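Local coordinates for malonyl coenzyme A-acyl carrier protein transacylase (Helicobacter pylori, PDB 2H1Y), which probably catalyses transfer of the malonyl group from malonyl-CoA to holo-acyl carrier protein, giving malonyl-ACP and free CoA, at residues Pro20-Gly23 and Ser24-Ile27. Sequence-based numbering, arbitrary orientation.
Sequences PGQG and SQCI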
loop_
_atom_site.group_PDB
_atom_site.type_symbol
_atom_site.label_atom_id
_atom_site.label_comp_id
_atom_site.label_asym_id
_atom_site.label_seq_id
_atom_site.Cartn_x
_atom_site.Cartn_y
_atom_site.Cartn_z
ATOM N N PRO A 20 -1.119 3.230 -2.658
ATOM C CA PRO A 20 -0.306 2.113 -3.089
ATOM C C PRO A 20 0.643 1.678 -1.994
ATOM O O PRO A 20 0.882 2.436 -1.055
ATOM C CB PRO A 20 0.468 2.684 -4.286
ATOM C CG PRO A 20 0.507 4.141 -4.104
ATOM C CD PRO A 20 -0.608 4.516 -3.161
ATOM N N GLY A 21 1.151 0.458 -2.131
ATOM C CA GLY A 21 2.094 -0.152 -1.216
ATOM C C GLY A 21 3.361 -0.552 -1.941
ATOM O O GLY A 21 3.747 0.053 -2.942
ATOM N N GLN A 22 4.020 -1.576 -1.430
ATOM C CA GLN A 22 5.358 -1.926 -1.871
ATOM C C GLN A 22 5.392 -2.392 -3.337
ATOM O O GLN A 22 4.482 -3.095 -3.786
ATOM C CB GLN A 22 5.957 -2.964 -0.920
ATOM C CG GLN A 22 7.458 -2.788 -0.697
ATOM C CD GLN A 22 7.887 -3.222 0.698
ATOM O OE1 GLN A 22 7.222 -2.923 1.711
ATOM N NE2 GLN A 22 9.008 -3.943 0.761
ATOM N N GLY A 23 6.448 -1.991 -4.059
ATOM C CA GLY A 23 6.523 -2.108 -5.521
ATOM C C GLY A 23 6.250 -0.822 -6.323
ATOM O O GLY A 23 6.430 -0.801 -7.555
ATOM N N SER A 24 5.823 0.250 -5.648
ATOM C CA SER A 24 5.518 1.524 -6.306
ATOM C C SER A 24 6.572 2.608 -6.032
ATOM O O SER A 24 6.594 3.658 -6.682
ATOM C CB SER A 24 4.124 2.002 -5.909
ATOM O OG SER A 24 4.013 2.199 -4.511
ATOM N N GLN A 25 7.462 2.348 -5.078
ATOM C CA GLN A 25 8.599 3.231 -4.868
ATOM C C GLN A 25 9.464 3.278 -6.126
ATOM O O GLN A 25 9.533 2.307 -6.886
ATOM C CB GLN A 25 9.439 2.810 -3.649
ATOM C CG GLN A 25 10.383 1.640 -3.887
ATOM C CD GLN A 25 9.670 0.311 -3.912
ATOM O OE1 GLN A 25 8.438 0.243 -3.874
ATOM N NE2 GLN A 25 10.440 -0.761 -3.965
ATOM N N CYS A 26 10.118 4.421 -6.333
ATOM C CA CYS A 26 10.927 4.638 -7.508
ATOM C C CYS A 26 11.930 5.749 -7.278
ATOM O O CYS A 26 11.671 6.675 -6.515
ATOM C CB CYS A 26 10.039 5.004 -8.675
ATOM S SG CYS A 26 10.778 4.436 -10.162
ATOM N N ILE A 27 13.083 5.661 -7.936
ATOM C CA ILE A 27 14.037 6.760 -7.901
ATOM C C ILE A 27 13.369 7.958 -8.586
ATOM O O ILE A 27 12.902 7.851 -9.717
ATOM C CB ILE A 27 15.419 6.358 -8.487
ATOM C CG1 ILE A 27 16.273 5.673 -7.404
ATOM C CG2 ILE A 27 16.193 7.575 -8.965
ATOM C CD1 ILE A 27 16.019 4.154 -7.173
#
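Ser24, the last residue of a type II beta turn, reaches back with its hydroxyl to the carbonyl of Gly21, the first. From Ser24 CB, which lies 3.6 Å from Gly21 O, the side chain runs to its tip, and Ser24 OG donates a hydrogen bond of 2.7 Å to that same Gly21 O. The hydroxyl approaches in the carbonyl plane, at a C=O...OG angle of 155°. With chi1 at 60°, OG stands between the backbone N and the carbonyl carbon of its own residue, the rotamer that turns it back toward Gly21. CB of the Pro20 ring packs 3.6 Å from Ser24 OG, a nonpolar contact beside the hydroxyl of this buried residue. Gly21 O is held twice, because Ser24 N also points to it in a weak, bent hydrogen bond of 3.4 Å that closes the turn. Gly23 occupies the third position with a positive phi of 101°, a backbone conformation easily reached by glycine.

A second clasp comes from Gln25. Its chain bends at chi2 and brings Gln25 OE1 back to accept a hydrogen bond from Gly23 N at 3.0 Å, in the carboxamide plane and on a lone pair. The two side chains therefore fix different peptide groups of one turn. Gln22 points away from this pair, and its carboxamide is hydrogen-bonded to Ser69 OG through NE2 and to Gln73 NE2 through OE1, while Pro20, Ser24 and Gln25 pack against helix 69-90. Gly21-Gln25 spell the GQGSQ motif of FabD-type acyltransferases, here a type II turn whose Gly21 carbonyl and Gly23 N-H are bound by the side chains of Ser24 and Gln25, in the loop between the central parallel strand 15-19 and helix 31-36.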